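Local coordinates for alpha-l-arabinofuranosidase domain protein (Thermotoga maritima, PDB 4ATW) that probably hydrolyses terminal alpha-L-arabinofuranosyl residues from arabinose-containing saccharides, as a thermostable arabinofuranosidase from a hyperthermophilic bacterium, at residues Gly302-Cys306 with Pro473-Ser477; Tyr297-Gly302 with Leu343-Tyr347; Val250-Lys254 with Gly307-Leu311. All coordinates share one frame; numbering follows the deposited sequence.

Contact 1: residues Gly302-Cys306 with Pro473-Ser477; sequences GIFAC and PFSCS
Ile-303 lies over a face of the peptide group joining Phe-474 to Ser-475, with CD1 the closer of its outer carbons. Ile-303 CD1 comes 3.3 Å from Phe-474 O, and CG1 follows on the same face. The phenyl ring of Phe-474 turns away from Ile-303, toward Lys-414, Val-442 and Tyr-243. Only the base of that side chain approaches Ile-303, with Phe-474 CB 4.3 Å from Ile-303 CG1. The carbonyl oxygen under the isoleucine is hydrogen-bonded to the hydroxyl of Thr-438, so this buried acceptor has a partner on the next strand.

One helical turn on, Cys-306 and Cys-476 point toward each other and close a disulfide, SG to SG 2.1 Å. Its chi3 of -94° gives a left-handed bridge with the two CB atoms turned nearly at right angles about the sulfur bond. On the strand side SG stands anti to the backbone N of Cys-476 (chi1 -176°), which carries the sulfur out to the helix. Phe-474 and Ser-475 form a G1 beta bulge opposite Asn-411, just where strand 475-481 begins.

Helix 299-313 of the barrel is thus joined covalently to the mixed beta sheet. No hydrogen bond crosses between these segments, so apolar packing and one covalent link hold them together, consistent with a contribution to thermostability.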
loop_
_atom_site.group_PDB
_atom_site.type_symbol
_atom_site.label_atom_id
_atom_site.label_comp_id
_atom_site.label_asym_id
_atom_site.label_seq_id
_atom_site.Cartn_x
_atom_site.Cartn_y
_atom_site.Cartn_z
ATOM N N GLY A 302 8.117 -0.773 -11.719
ATOM C CA GLY A 302 7.595 0.550 -11.397
ATOM C C GLY A 302 6.348 0.908 -12.201
ATOM O O GLY A 302 5.442 1.605 -11.716
ATOM N N ILE A 303 6.313 0.449 -13.448
ATOM C CA ILE A 303 5.165 0.698 -14.312
ATOM C C ILE A 303 3.966 -0.053 -13.733
ATOM O O ILE A 303 2.867 0.489 -13.677
ATOM C CB ILE A 303 5.445 0.231 -15.764
ATOM C CG1 ILE A 303 6.475 1.170 -16.407
ATOM C CG2 ILE A 303 4.150 0.136 -16.559
ATOM C CD1 ILE A 303 6.090 2.631 -16.411
ATOM N N PHE A 304 4.187 -1.293 -13.290
ATOM C CA PHE A 304 3.117 -2.080 -12.697
ATOM C C PHE A 304 2.541 -1.313 -11.522
ATOM O O PHE A 304 1.327 -1.206 -11.357
ATOM C CB PHE A 304 3.644 -3.425 -12.208
ATOM C CG PHE A 304 2.717 -4.105 -11.250
ATOM C CD1 PHE A 304 1.649 -4.885 -11.718
ATOM C CD2 PHE A 304 2.843 -3.886 -9.887
ATOM C CE1 PHE A 304 0.721 -5.425 -10.841
ATOM C CE2 PHE A 304 1.921 -4.419 -9.009
ATOM C CZ PHE A 304 0.852 -5.190 -9.488
ATOM N N ALA A 305 3.441 -0.793 -10.704
ATOM C CA ALA A 305 3.070 -0.038 -9.532
ATOM C C ALA A 305 2.269 1.168 -9.965
ATOM O O ALA A 305 1.268 1.550 -9.346
ATOM C CB ALA A 305 4.331 0.394 -8.794
ATOM N N CYS A 306 2.726 1.765 -11.052
ATOM C CA CYS A 306 2.077 2.942 -11.571
ATOM C C CYS A 306 0.630 2.587 -11.937
ATOM O O CYS A 306 -0.329 3.279 -11.559
ATOM C CB CYS A 306 2.869 3.438 -12.778
ATOM S SG CYS A 306 3.439 5.149 -12.595
ATOM N N PRO A 473 7.166 4.839 -24.633
ATOM C CA PRO A 473 6.887 3.443 -24.284
ATOM C C PRO A 473 7.135 3.249 -22.795
ATOM O O PRO A 473 7.891 4.022 -22.176
ATOM C CB PRO A 473 7.866 2.666 -25.162
ATOM C CG PRO A 473 9.002 3.640 -25.346
ATOM C CD PRO A 473 8.284 4.933 -25.588
ATOM N N PHE A 474 6.499 2.229 -22.223
ATOM C CA PHE A 474 6.627 1.951 -20.790
ATOM C C PHE A 474 6.802 3.220 -19.947
ATOM O O PHE A 474 7.746 3.370 -19.181
ATOM C CB PHE A 474 7.769 0.952 -20.534
ATOM C CG PHE A 474 9.108 1.377 -21.080
ATOM C CD1 PHE A 474 9.893 2.300 -20.401
ATOM C CD2 PHE A 474 9.600 0.826 -22.264
ATOM C CE1 PHE A 474 11.152 2.660 -20.893
ATOM C CE2 PHE A 474 10.852 1.181 -22.764
ATOM C CZ PHE A 474 11.630 2.094 -22.081
ATOM N N SER A 475 5.855 4.128 -20.099
ATOM C CA SER A 475 5.878 5.376 -19.366
ATOM C C SER A 475 4.551 5.630 -18.615
ATOM O O SER A 475 3.486 5.087 -18.924
ATOM C CB SER A 475 6.187 6.551 -20.315
ATOM O OG SER A 475 5.108 6.852 -21.194
ATOM N N CYS A 476 4.634 6.494 -17.625
ATOM C CA CYS A 476 3.496 6.802 -16.787
ATOM C C CYS A 476 3.577 8.305 -16.710
ATOM O O CYS A 476 4.610 8.847 -16.323
ATOM C CB CYS A 476 3.757 6.135 -15.444
ATOM S SG CYS A 476 2.516 6.182 -14.121
ATOM N N SER A 477 2.504 8.978 -17.104
ATOM C CA SER A 477 2.518 10.432 -17.123
ATOM C C SER A 477 1.293 11.070 -16.483
ATOM O O SER A 477 0.217 10.492 -16.446
ATOM C CB SER A 477 2.632 10.908 -18.575
ATOM O OG SER A 477 3.664 10.234 -19.287
#

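Contact 2: residues Tyr297-Gly302 with Leu343-Tyr347; sequences YDLKDG and LTPVY
With CG anti to the carbonyl carbon (chi1 -62°), Tyr-297 swings its ring toward Val-346, whose CG2 takes the same place relative to its own backbone. The methyl approaches obliquely near the root of the ring, Val-346 CG2 lying 3.5 Å from Tyr-297 CG. Thr-344, at the N-cap of helix 345-355, adds its CB beside Tyr-297 CB.

Pro-345, in the first turn of that helix, lies over a face of the peptide between Asp-298 and Leu-299. Its CG is 3.4 Å from Leu-299 N, while CD nears Tyr-297 O. Farther along, Gly-302 CA passes 3.7 Å from Pro-345 O. Shortening the proline ring to the methyl of an alanine would probably open a gap over this peptide and release the helix start from its fixed phi.

Behind the packed surface, Asp-298 and Asp-301 form a capping box: Asp-298 N donates to Asp-301 OD2 at 3.1 Å and 171°, and Asp-301 N returns a weak bond to Asp-298 OD1. Lys-300 NZ bridges both acids, meeting Asp-301 OD1 from above the carboxylate plane and Asp-298 OD1 more weakly; Arg-287 pairs with both. Two buried carboxylates shared by two cations probably stay ionised and fix the start of helix 299-313.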
loop_
_atom_site.group_PDB
_atom_site.type_symbol
_atom_site.label_atom_id
_atom_site.label_comp_id
_atom_site.label_asym_id
_atom_site.label_seq_id
_atom_site.Cartn_x
_atom_site.Cartn_y
_atom_site.Cartn_z
ATOM N N TYR A 297 14.031 -3.999 -7.651
ATOM C CA TYR A 297 12.994 -3.506 -8.551
ATOM C C TYR A 297 13.541 -2.676 -9.694
ATOM O O TYR A 297 14.444 -1.862 -9.498
ATOM C CB TYR A 297 11.954 -2.692 -7.751
ATOM C CG TYR A 297 11.215 -3.504 -6.693
ATOM C CD1 TYR A 297 10.299 -4.487 -7.062
ATOM C CD2 TYR A 297 11.456 -3.317 -5.338
ATOM C CE1 TYR A 297 9.637 -5.263 -6.108
ATOM C CE2 TYR A 297 10.810 -4.088 -4.385
ATOM C CZ TYR A 297 9.896 -5.056 -4.773
ATOM O OH TYR A 297 9.218 -5.791 -3.822
ATOM N N ASP A 298 13.000 -2.903 -10.888
ATOM C CA ASP A 298 13.402 -2.147 -12.060
ATOM C C ASP A 298 12.184 -1.415 -12.647
ATOM O O ASP A 298 11.057 -1.588 -12.162
ATOM C CB ASP A 298 14.049 -3.066 -13.095
ATOM C CG ASP A 298 13.161 -4.210 -13.502
ATOM O OD1 ASP A 298 11.983 -3.964 -13.811
ATOM O OD2 ASP A 298 13.647 -5.357 -13.532
ATOM N N LEU A 299 12.407 -0.594 -13.677
ATOM C CA LEU A 299 11.333 0.187 -14.311
ATOM C C LEU A 299 10.077 -0.618 -14.658
ATOM O O LEU A 299 8.962 -0.118 -14.523
ATOM C CB LEU A 299 11.850 0.875 -15.576
ATOM C CG LEU A 299 10.815 1.734 -16.306
ATOM C CD1 LEU A 299 10.389 2.911 -15.471
ATOM C CD2 LEU A 299 11.422 2.207 -17.598
ATOM N N LYS A 300 10.269 -1.848 -15.129
ATOM C CA LYS A 300 9.171 -2.741 -15.460
ATOM C C LYS A 300 8.219 -2.754 -14.271
ATOM O O LYS A 300 7.034 -2.450 -14.419
ATOM C CB LYS A 300 9.704 -4.149 -15.679
ATOM C CG LYS A 300 8.649 -5.221 -15.855
ATOM C CD LYS A 300 9.285 -6.624 -16.023
ATOM C CE LYS A 300 9.494 -7.385 -14.695
ATOM N NZ LYS A 300 10.551 -6.863 -13.789
ATOM N N ASP A 301 8.757 -3.088 -13.091
ATOM C CA ASP A 301 7.983 -3.170 -11.869
ATOM C C ASP A 301 7.372 -1.848 -11.498
ATOM O O ASP A 301 6.239 -1.794 -11.016
ATOM C CB ASP A 301 8.863 -3.665 -10.746
ATOM C CG ASP A 301 9.575 -4.947 -11.101
ATOM O OD1 ASP A 301 8.913 -5.881 -11.612
ATOM O OD2 ASP A 301 10.801 -5.027 -10.870
ATOM N N GLY A 302 8.117 -0.773 -11.719
ATOM C CA GLY A 302 7.595 0.550 -11.397
ATOM C C GLY A 302 6.348 0.908 -12.201
ATOM O O GLY A 302 5.442 1.605 -11.716
ATOM N N LEU A 343 16.345 5.234 -4.475
ATOM C CA LEU A 343 14.921 5.089 -4.714
ATOM C C LEU A 343 14.686 4.197 -5.928
ATOM O O LEU A 343 15.185 4.481 -7.014
ATOM C CB LEU A 343 14.309 6.473 -4.925
ATOM C CG LEU A 343 14.894 7.498 -3.938
ATOM C CD1 LEU A 343 14.130 8.789 -3.960
ATOM C CD2 LEU A 343 14.814 6.944 -2.555
ATOM N N THR A 344 13.953 3.097 -5.736
ATOM C CA THR A 344 13.637 2.163 -6.818
ATOM C C THR A 344 12.438 2.663 -7.578
ATOM O O THR A 344 11.640 3.444 -7.054
ATOM C CB THR A 344 13.279 0.797 -6.303
ATOM O OG1 THR A 344 12.247 0.924 -5.323
ATOM C CG2 THR A 344 14.506 0.117 -5.725
ATOM N N PRO A 345 12.298 2.220 -8.838
ATOM C CA PRO A 345 11.182 2.619 -9.709
ATOM C C PRO A 345 9.812 2.554 -9.023
ATOM O O PRO A 345 8.912 3.333 -9.323
ATOM C CB PRO A 345 11.311 1.652 -10.882
ATOM C CG PRO A 345 12.823 1.491 -10.984
ATOM C CD PRO A 345 13.236 1.323 -9.549
ATOM N N VAL A 346 9.670 1.625 -8.079
ATOM C CA VAL A 346 8.425 1.477 -7.338
ATOM C C VAL A 346 8.225 2.729 -6.494
ATOM O O VAL A 346 7.126 3.279 -6.425
ATOM C CB VAL A 346 8.476 0.250 -6.429
ATOM C CG1 VAL A 346 7.149 0.085 -5.728
ATOM C CG2 VAL A 346 8.802 -0.995 -7.252
ATOM N N TYR A 347 9.300 3.187 -5.854
ATOM C CA TYR A 347 9.203 4.400 -5.045
ATOM C C TYR A 347 8.798 5.558 -5.945
ATOM O O TYR A 347 7.905 6.326 -5.615
ATOM C CB TYR A 347 10.529 4.705 -4.333
ATOM C CG TYR A 347 10.573 6.083 -3.683
ATOM C CD1 TYR A 347 10.755 7.237 -4.457
ATOM C CD2 TYR A 347 10.360 6.249 -2.324
ATOM C CE1 TYR A 347 10.706 8.502 -3.892
ATOM C CE2 TYR A 347 10.313 7.513 -1.756
ATOM C CZ TYR A 347 10.480 8.625 -2.552
ATOM O OH TYR A 347 10.388 9.879 -2.029
#

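Contact 3: residues Val250-Lys254 with Gly307-Leu311; sequences VYLLK and GVLVL
Methyl groups of Val-250 and Leu-253 meet those of Val-308 and Leu-311 in an apolar layer between two helices. Leu-253 CD2 is the shared element: it touches Val-308 CG1 at 4.1 Å, the two side chains crossing at about a right angle, and Leu-311 CD2 at 4.2 Å in a more slanted approach. Val-250 CG2 meets Val-308 CG2 at 4.2 Å.

A second kind of contact sets methyls against backbone. Val-250 CG2, anti to its own N, reaches the helix where Gly-307 has no side chain, and comes 3.6 Å from Val-308 N. In return, Leu-311 CD2 lies 3.6 Å from Val-250 O, an oxygen that also accepts a weak helical bond from Lys-254 N.

The third kind uses the aliphatic part of a lysine. Leu-311, with CG anti to the backbone N (chi1 -179°), extends toward the other helix, and its CD1 lies 3.9 Å from Lys-254 CG. The extended lysine chain then carries the ammonium end away from the interface.

The short axes run 9.8 Å apart at 32°, as between neighbouring outer helices of a (beta/alpha)8 barrel. Leu-253 also packs on Phe-236 of strand 231-238 and Leu-279 of strand 276-284, while Val-308 reaches Trp-282 on the latter. On another side, the Tyr-251 hydroxyl is hydrogen-bonded to Asp-393 and Val-310 touches Ala-395, both on strand 383-398 of the mixed sheet.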
loop_
_atom_site.group_PDB
_atom_site.type_symbol
_atom_site.label_atom_id
_atom_site.label_comp_id
_atom_site.label_asym_id
_atom_site.label_seq_id
_atom_site.Cartn_x
_atom_site.Cartn_y
_atom_site.Cartn_z
ATOM N N VAL A 250 -1.754 -6.121 -13.672
ATOM C CA VAL A 250 -2.464 -5.058 -12.948
ATOM C C VAL A 250 -3.929 -5.253 -13.318
ATOM O O VAL A 250 -4.834 -4.900 -12.575
ATOM C CB VAL A 250 -1.943 -3.622 -13.329
ATOM C CG1 VAL A 250 -1.789 -3.518 -14.788
ATOM C CG2 VAL A 250 -2.880 -2.548 -12.859
ATOM N N TYR A 251 -4.162 -5.882 -14.456
ATOM C CA TYR A 251 -5.525 -6.112 -14.844
ATOM C C TYR A 251 -6.039 -7.430 -14.307
ATOM O O TYR A 251 -7.233 -7.691 -14.331
ATOM C CB TYR A 251 -5.668 -5.942 -16.353
ATOM C CG TYR A 251 -5.453 -4.468 -16.687
ATOM C CD1 TYR A 251 -6.491 -3.528 -16.530
ATOM C CD2 TYR A 251 -4.176 -3.980 -17.007
ATOM C CE1 TYR A 251 -6.258 -2.149 -16.675
ATOM C CE2 TYR A 251 -3.933 -2.602 -17.147
ATOM C CZ TYR A 251 -4.978 -1.699 -16.975
ATOM O OH TYR A 251 -4.734 -0.354 -17.065
ATOM N N LEU A 252 -5.130 -8.248 -13.789
ATOM C CA LEU A 252 -5.515 -9.500 -13.152
ATOM C C LEU A 252 -5.979 -9.049 -11.765
ATOM O O LEU A 252 -7.053 -9.406 -11.312
ATOM C CB LEU A 252 -4.316 -10.442 -13.025
ATOM C CG LEU A 252 -4.501 -11.868 -12.502
ATOM C CD1 LEU A 252 -3.167 -12.562 -12.448
ATOM C CD2 LEU A 252 -5.095 -11.831 -11.132
ATOM N N LEU A 253 -5.177 -8.225 -11.099
ATOM C CA LEU A 253 -5.536 -7.717 -9.784
ATOM C C LEU A 253 -6.925 -7.089 -9.854
ATOM O O LEU A 253 -7.679 -7.115 -8.885
ATOM C CB LEU A 253 -4.514 -6.679 -9.315
ATOM C CG LEU A 253 -4.966 -5.961 -8.039
ATOM C CD1 LEU A 253 -4.873 -6.879 -6.825
ATOM C CD2 LEU A 253 -4.128 -4.717 -7.841
ATOM N N LYS A 254 -7.265 -6.533 -11.011
ATOM C CA LYS A 254 -8.565 -5.905 -11.163
ATOM C C LYS A 254 -9.682 -6.939 -10.963
ATOM O O LYS A 254 -10.567 -6.770 -10.114
ATOM C CB LYS A 254 -8.691 -5.255 -12.548
ATOM C CG LYS A 254 -9.976 -4.433 -12.754
ATOM C CD LYS A 254 -10.368 -4.463 -14.216
ATOM C CE LYS A 254 -11.598 -3.619 -14.516
ATOM N NZ LYS A 254 -12.123 -3.876 -15.920
ATOM N N GLY A 307 0.491 1.480 -12.650
ATOM C CA GLY A 307 -0.816 1.028 -13.079
ATOM C C GLY A 307 -1.754 0.706 -11.935
ATOM O O GLY A 307 -2.955 1.055 -11.956
ATOM N N VAL A 308 -1.219 0.016 -10.935
ATOM C CA VAL A 308 -2.020 -0.316 -9.777
ATOM C C VAL A 308 -2.624 0.970 -9.183
ATOM O O VAL A 308 -3.830 1.051 -8.941
ATOM C CB VAL A 308 -1.166 -1.051 -8.715
ATOM C CG1 VAL A 308 -1.980 -1.275 -7.446
ATOM C CG2 VAL A 308 -0.716 -2.394 -9.270
ATOM N N LEU A 309 -1.787 1.980 -8.972
ATOM C CA LEU A 309 -2.270 3.246 -8.404
ATOM C C LEU A 309 -3.370 3.867 -9.257
ATOM O O LEU A 309 -4.335 4.427 -8.730
ATOM C CB LEU A 309 -1.113 4.253 -8.225
ATOM C CG LEU A 309 -0.096 3.940 -7.127
ATOM C CD1 LEU A 309 1.025 4.950 -7.198
ATOM C CD2 LEU A 309 -0.759 3.935 -5.772
ATOM N N VAL A 310 -3.226 3.771 -10.570
ATOM C CA VAL A 310 -4.253 4.315 -11.436
ATOM C C VAL A 310 -5.561 3.536 -11.237
ATOM O O VAL A 310 -6.648 4.135 -11.171
ATOM C CB VAL A 310 -3.870 4.212 -12.904
ATOM C CG1 VAL A 310 -5.002 4.764 -13.752
ATOM C CG2 VAL A 310 -2.569 4.949 -13.167
ATOM N N LEU A 311 -5.444 2.202 -11.158
ATOM C CA LEU A 311 -6.578 1.311 -10.951
ATOM C C LEU A 311 -7.288 1.723 -9.653
ATOM O O LEU A 311 -8.486 2.041 -9.646
ATOM C CB LEU A 311 -6.055 -0.117 -10.854
ATOM C CG LEU A 311 -7.156 -1.153 -10.672
ATOM C CD1 LEU A 311 -8.034 -1.173 -11.893
ATOM C CD2 LEU A 311 -6.570 -2.520 -10.457
#

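All three contacts use helix 299-313, which follows barrel strand 276-284. Along it come contact 2 at the N-terminal end, contact 1 next, sharing Gly-302, and contact 3 beyond. Centres of contacts 1 and 2 lie about 9 Å apart, of contacts 1 and 3 about 11 Å, and of contacts 2 and 3 about 16 Å. Leu-299 touches the Phe-474 ring, and Phe-304 packs near Val-250, so contact 1 adjoins both others. Contacts 2 and 3 join the helix to helices 345-355 and 250-265, whereas contact 1 ties it to strand 475-481. One barrel helix thereby links distant parts of the chain and the mixed beta sheet, built largely from the C-terminal part of the chain.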